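Local atomic coordinates of platelet aggregation factor Sm-hPAF (Streptococcus mitis, PDB entry 4GWI), a protein that binds fucosylated Lewis glycans through its F-type lectin domain, the part modelled here, and as a whole toxin probably forms pores in cholesterol-containing host membranes. Residues T64-K69 with F117-A122; N86-L91 with R101-S106. The protein carries 2 engineered substitutions. One frame throughout, in Å; residues are numbered along the deposited sequence.

Contact 1: T64-K69 with F117-A122. Unlike the reference sequence in segment 117-122: Asp121 (reference Ala).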
loop_
_atom_site.group_PDB
_atom_site.type_symbol
_atom_site.label_atom_id
_atom_site.label_comp_id
_atom_site.label_asym_id
_atom_site.label_seq_id
_atom_site.Cartn_x
_atom_site.Cartn_y
_atom_site.Cartn_z
ATOM N N THR A 64 2.704 -12.520 12.129
ATOM C CA THR A 64 3.180 -12.984 10.841
ATOM C C THR A 64 2.127 -13.810 10.122
ATOM O O THR A 64 1.545 -14.773 10.708
ATOM C CB THR A 64 4.494 -13.813 11.040
ATOM O OG1 THR A 64 5.426 -12.928 11.655
ATOM C CG2 THR A 64 5.046 -14.309 9.717
ATOM N N GLU A 65 1.830 -13.452 8.883
ATOM C CA GLU A 65 0.832 -14.148 8.125
ATOM C C GLU A 65 1.467 -14.656 6.825
ATOM O O GLU A 65 2.408 -14.043 6.298
ATOM C CB GLU A 65 -0.256 -13.116 7.729
ATOM C CG GLU A 65 -0.959 -12.533 8.930
ATOM C CD GLU A 65 -2.047 -13.428 9.458
ATOM O OE1 GLU A 65 -2.795 -12.932 10.353
ATOM O OE2 GLU A 65 -2.183 -14.592 8.985
ATOM N N ASN A 66 0.840 -15.659 6.205
ATOM C CA ASN A 66 1.309 -16.114 4.930
ATOM C C ASN A 66 0.592 -15.363 3.808
ATOM O O ASN A 66 -0.605 -15.603 3.556
ATOM C CB ASN A 66 1.097 -17.621 4.798
ATOM C CG ASN A 66 1.913 -18.196 3.685
ATOM O OD1 ASN A 66 1.530 -18.097 2.550
ATOM N ND2 ASN A 66 3.176 -18.627 3.967
ATOM N N VAL A 67 1.327 -14.400 3.251
ATOM C CA VAL A 67 0.704 -13.392 2.331
ATOM C C VAL A 67 0.790 -13.897 0.947
ATOM O O VAL A 67 1.894 -14.310 0.416
ATOM C CB VAL A 67 1.463 -12.066 2.476
ATOM C CG1 VAL A 67 0.931 -11.036 1.416
ATOM C CG2 VAL A 67 1.284 -11.496 3.916
ATOM N N GLY A 68 -0.347 -13.860 0.247
ATOM C CA GLY A 68 -0.379 -14.213 -1.116
ATOM C C GLY A 68 -0.704 -13.101 -2.137
ATOM O O GLY A 68 -0.365 -13.231 -3.334
ATOM N N LYS A 69 -1.392 -12.056 -1.617
ATOM C CA LYS A 69 -1.794 -10.971 -2.559
ATOM C C LYS A 69 -1.864 -9.663 -1.809
ATOM O O LYS A 69 -2.365 -9.622 -0.661
ATOM C CB LYS A 69 -3.170 -11.271 -3.243
ATOM C CG LYS A 69 -3.606 -10.198 -4.273
ATOM C CD LYS A 69 -5.031 -10.649 -4.722
ATOM C CE LYS A 69 -5.690 -9.802 -5.750
ATOM N NZ LYS A 69 -7.013 -10.505 -5.985
ATOM N N PHE A 117 2.310 -12.601 -4.169
ATOM C CA PHE A 117 3.538 -13.107 -3.525
ATOM C C PHE A 117 3.482 -14.583 -3.370
ATOM O O PHE A 117 2.411 -15.158 -3.253
ATOM C CB PHE A 117 3.658 -12.453 -2.177
ATOM C CG PHE A 117 4.118 -10.998 -2.261
ATOM C CD1 PHE A 117 5.405 -10.630 -2.470
ATOM C CD2 PHE A 117 3.153 -9.950 -2.168
ATOM C CE1 PHE A 117 5.863 -9.302 -2.536
ATOM C CE2 PHE A 117 3.604 -8.634 -2.216
ATOM C CZ PHE A 117 4.917 -8.269 -2.437
ATOM N N THR A 118 4.697 -15.219 -3.414
ATOM C CA THR A 118 4.711 -16.713 -3.415
ATOM C C THR A 118 4.778 -17.230 -1.999
ATOM O O THR A 118 5.876 -17.471 -1.433
ATOM C CB THR A 118 5.894 -17.207 -4.214
ATOM O OG1 THR A 118 5.905 -16.573 -5.523
ATOM C CG2 THR A 118 5.775 -18.706 -4.434
ATOM N N ALA A 119 3.628 -17.163 -1.333
ATOM C CA ALA A 119 3.380 -17.705 0.040
ATOM C C ALA A 119 4.407 -17.210 1.033
ATOM O O ALA A 119 5.184 -18.010 1.624
ATOM C CB ALA A 119 3.365 -19.240 -0.013
ATOM N N LYS A 120 4.482 -15.881 1.205
ATOM C CA LYS A 120 5.509 -15.306 1.999
ATOM C C LYS A 120 5.085 -15.016 3.411
ATOM O O LYS A 120 4.065 -14.309 3.628
ATOM C CB LYS A 120 5.964 -13.973 1.350
ATOM C CG LYS A 120 6.643 -14.090 -0.033
ATOM C CD LYS A 120 8.033 -14.808 0.142
ATOM C CE LYS A 120 8.502 -15.143 -1.290
ATOM N NZ LYS A 120 9.761 -15.988 -1.108
ATOM N N ASP A 121 5.865 -15.414 4.413
ATOM C CA ASP A 121 5.509 -15.153 5.796
ATOM C C ASP A 121 5.979 -13.807 6.263
ATOM O O ASP A 121 7.213 -13.588 6.331
ATOM C CB ASP A 121 6.024 -16.273 6.699
ATOM C CG ASP A 121 5.405 -17.614 6.316
ATOM O OD1 ASP A 121 4.158 -17.820 6.538
ATOM O OD2 ASP A 121 6.136 -18.491 5.703
ATOM N N ALA A 122 5.059 -12.847 6.481
ATOM C CA ALA A 122 5.449 -11.494 6.745
ATOM C C ALA A 122 4.518 -10.873 7.744
ATOM O O ALA A 122 3.342 -11.288 7.795
ATOM C CB ALA A 122 5.339 -10.712 5.448
#
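Asn66 and Asp121 face each other as an antiparallel non-hydrogen-bonded pair, and their side chains supply the link that the backbone omits at this point. With CG anti to its own backbone N (chi1 -163°), Asn66 carries its amide across to the partner strand, where ND2 donates to Asp121 OD1 at 2.9 Å. The donor comes from above the carboxylate plane, and the two flat groups are turned 69° apart. A second, weak bond runs from ND2 to Ala119 O, while Asn66 OD1 is taken by Ser146 OG; with both ends engaged, the amide's orientation is probably fixed. Asp121 stands where the reference sequence has Ala. Beside it, the Thr64 methyl CG2 rests 3.7 Å from Asp121 CB. On the other face Val67 spreads its two methyls, CG1 toward Phe117 CD2 and CG2 toward Ala122 CB, each at 4.4 Å. Glu65 shares that face, but its carboxylate turns to a salt bridge with Arg145. Paired backbone bonds join Glu65 with Ala122 and Val67 with Lys120; before the corner at Thr118 and Ala119, Phe117 N bonds Gly68 O. Short strand 120-122 thus pairs antiparallel with 64-74 within the beta-sandwich characteristic of F-type lectins.

Contact 2: N86-L91 with R101-S106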
loop_
_atom_site.group_PDB
_atom_site.type_symbol
_atom_site.label_atom_id
_atom_site.label_comp_id
_atom_site.label_asym_id
_atom_site.label_seq_id
_atom_site.Cartn_x
_atom_site.Cartn_y
_atom_site.Cartn_z
ATOM N N ASN A 86 7.093 4.194 -10.164
ATOM C CA ASN A 86 8.434 3.877 -9.740
ATOM C C ASN A 86 8.510 3.613 -8.241
ATOM O O ASN A 86 9.076 4.375 -7.466
ATOM C CB ASN A 86 9.369 5.025 -10.137
ATOM C CG ASN A 86 10.853 4.663 -9.964
ATOM O OD1 ASN A 86 11.242 3.548 -9.744
ATOM N ND2 ASN A 86 11.695 5.694 -9.984
ATOM N N PHE A 87 7.905 2.499 -7.881
ATOM C CA PHE A 87 7.782 2.180 -6.475
ATOM C C PHE A 87 7.968 0.701 -6.236
ATOM O O PHE A 87 7.820 -0.131 -7.146
ATOM C CB PHE A 87 6.385 2.606 -5.899
ATOM C CG PHE A 87 5.208 1.910 -6.531
ATOM C CD1 PHE A 87 4.639 2.358 -7.711
ATOM C CD2 PHE A 87 4.690 0.734 -5.948
ATOM C CE1 PHE A 87 3.573 1.716 -8.327
ATOM C CE2 PHE A 87 3.648 0.112 -6.547
ATOM C CZ PHE A 87 3.030 0.579 -7.667
ATOM N N ASP A 88 8.253 0.367 -4.986
ATOM C CA ASP A 88 8.347 -1.052 -4.583
ATOM C C ASP A 88 7.214 -1.388 -3.623
ATOM O O ASP A 88 6.714 -0.523 -2.855
ATOM C CB ASP A 88 9.632 -1.346 -3.782
ATOM C CG ASP A 88 10.950 -1.282 -4.627
ATOM O OD1 ASP A 88 12.023 -1.059 -3.992
ATOM O OD2 ASP A 88 10.888 -1.376 -5.823
ATOM N N VAL A 89 6.779 -2.623 -3.659
ATOM C CA VAL A 89 5.897 -3.232 -2.579
ATOM C C VAL A 89 6.784 -4.220 -1.862
ATOM O O VAL A 89 7.391 -5.130 -2.506
ATOM C CB VAL A 89 4.669 -3.892 -3.196
ATOM C CG1 VAL A 89 3.741 -4.495 -2.109
ATOM C CG2 VAL A 89 3.870 -2.848 -4.023
ATOM N N VAL A 90 6.850 -4.100 -0.556
ATOM C CA VAL A 90 7.837 -4.821 0.256
ATOM C C VAL A 90 7.097 -5.547 1.345
ATOM O O VAL A 90 6.124 -5.050 1.980
ATOM C CB VAL A 90 8.799 -3.827 0.940
ATOM C CG1 VAL A 90 9.983 -4.584 1.538
ATOM C CG2 VAL A 90 9.343 -2.832 -0.091
ATOM N N LEU A 91 7.522 -6.795 1.590
ATOM C CA LEU A 91 7.041 -7.534 2.742
ATOM C C LEU A 91 8.175 -7.651 3.764
ATOM O O LEU A 91 9.294 -7.949 3.350
ATOM C CB LEU A 91 6.587 -8.934 2.359
ATOM C CG LEU A 91 5.440 -9.080 1.301
ATOM C CD1 LEU A 91 5.066 -10.538 1.124
ATOM C CD2 LEU A 91 4.266 -8.206 1.805
ATOM N N ARG A 101 10.184 -8.352 -2.272
ATOM C CA ARG A 101 10.157 -6.991 -2.825
ATOM C C ARG A 101 9.847 -7.108 -4.291
ATOM O O ARG A 101 10.453 -7.923 -4.990
ATOM C CB ARG A 101 11.528 -6.279 -2.590
ATOM C CG ARG A 101 11.593 -4.903 -3.210
ATOM C CD ARG A 101 12.982 -4.230 -2.976
ATOM N NE ARG A 101 13.275 -4.111 -1.584
ATOM C CZ ARG A 101 13.062 -3.017 -0.821
ATOM N NH1 ARG A 101 12.536 -1.915 -1.353
ATOM N NH2 ARG A 101 13.376 -3.066 0.498
ATOM N N GLN A 102 8.864 -6.322 -4.788
ATOM C CA GLN A 102 8.583 -6.235 -6.233
ATOM C C GLN A 102 8.545 -4.791 -6.610
ATOM O O GLN A 102 8.007 -3.952 -5.872
ATOM C CB GLN A 102 7.242 -6.840 -6.549
ATOM C CG GLN A 102 7.321 -8.363 -6.455
ATOM C CD GLN A 102 6.007 -9.076 -6.743
ATOM O OE1 GLN A 102 5.322 -8.744 -7.720
ATOM N NE2 GLN A 102 5.686 -10.131 -5.926
ATOM N N HIS A 103 9.129 -4.469 -7.741
ATOM C CA HIS A 103 9.169 -3.127 -8.264
ATOM C C HIS A 103 8.180 -2.934 -9.402
ATOM O O HIS A 103 7.968 -3.838 -10.237
ATOM C CB HIS A 103 10.581 -2.880 -8.801
ATOM C CG HIS A 103 10.702 -1.529 -9.488
ATOM N ND1 HIS A 103 10.766 -0.376 -8.785
ATOM C CD2 HIS A 103 10.665 -1.187 -10.842
ATOM C CE1 HIS A 103 10.825 0.680 -9.677
ATOM N NE2 HIS A 103 10.724 0.180 -10.919
ATOM N N PHE A 104 7.573 -1.744 -9.461
ATOM C CA PHE A 104 6.609 -1.376 -10.514
ATOM C C PHE A 104 6.873 -0.040 -11.098
ATOM O O PHE A 104 7.111 0.921 -10.398
ATOM C CB PHE A 104 5.146 -1.367 -9.980
ATOM C CG PHE A 104 4.754 -2.708 -9.445
ATOM C CD1 PHE A 104 4.245 -3.667 -10.326
ATOM C CD2 PHE A 104 5.067 -3.063 -8.100
ATOM C CE1 PHE A 104 3.996 -5.002 -9.901
ATOM C CE2 PHE A 104 4.797 -4.370 -7.714
ATOM C CZ PHE A 104 4.266 -5.306 -8.567
ATOM N N ASP A 105 6.848 0.047 -12.426
ATOM C CA ASP A 105 7.060 1.349 -13.031
ATOM C C ASP A 105 5.799 2.184 -12.975
ATOM O O ASP A 105 5.902 3.360 -12.713
ATOM C CB ASP A 105 7.378 1.158 -14.532
ATOM C CG ASP A 105 8.741 0.543 -14.773
ATOM O OD1 ASP A 105 9.677 0.719 -13.943
ATOM O OD2 ASP A 105 8.866 -0.089 -15.855
ATOM N N SER A 106 4.630 1.608 -13.213
ATOM C CA SER A 106 3.393 2.360 -13.381
ATOM C C SER A 106 2.251 1.458 -13.033
ATOM O O SER A 106 2.439 0.263 -12.948
ATOM C CB SER A 106 3.194 2.663 -14.890
ATOM O OG SER A 106 2.485 3.834 -15.046
#
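Asp88 divides its carboxylate between two neighbours on the adjoining strand, one for each oxygen. Asp88 OD1 takes the salt bridge from Arg101 NH1 at 2.8 Å, met on the anti side while lying close to the guanidinium plane. Asp88 OD2 accepts from His103 ND1 at 3.1 Å; the oxygen sits in the plane of the imidazole, and the ring plane stands 80° from that of the carboxylate.

Each partner is held in turn. The Arg101 chain runs extended and then bends at chi3 (-59°), which swings the guanidinium back over Val90, whose CG2 lies 3.6 Å from NH1 and against one face of the group. Glu98 and Glu128 supply further salt bridges to the same guanidinium. At the far end of the imidazole, His103 NE2 donates to Asp105 OD1 at 3.2 Å, so carboxylates engage both ring nitrogens.

The other face is largely apolar, with Phe87, Val89 and Phe104; Gln102 also lies there, its NE2 bonded to Phe116 O. Phe87 places CG between its backbone N and carbonyl carbon (chi1 62°), laying its ring beneath Phe104, whose CB makes a CH-pi contact 4.0 Å from the Phe87 ring centroid. The rings themselves are slid apart and barely overlap. Val89 CG2 approaches Phe104 CE2 at 4.1 Å, while Leu113, Val127 and Leu129 pack round Phe87.

Between the two faces, reciprocal backbone bonds join Phe87 with Phe104 and Val89 with Gln102. Asn86 N adds a bond to Asp105 O, and Asn86 and Phe87 together oppose Phe104 as a G1 beta bulge. Asp88 is buried, and Arg101 would offset its negative charge, helped by His103 if that ring is protonated; with donors to carboxylates at both nitrogens, His103 is probably biased toward the cationic form.

How the contacts relate
From the N terminus, the chain enters 64-69 first, and contact 1 closes only when 117-122 returns beside it, 48 residues further on. Within that excursion the hairpin of strands 87-92 and 98-104 is made, so contact 2 closes a much shorter loop lying wholly inside the larger one. The two belong to different sheets: contact 1 to the one built round strand 64-74, contact 2 to one margin of the five-stranded sheet. Their centres are about 16 Å apart, yet they meet in the sandwich interior. Leu91 CD1 reaches Phe117 CG at 3.5 Å and Lys120 CB at 3.6 Å, and Phe117 also packs against Gln102, tying the sheets together.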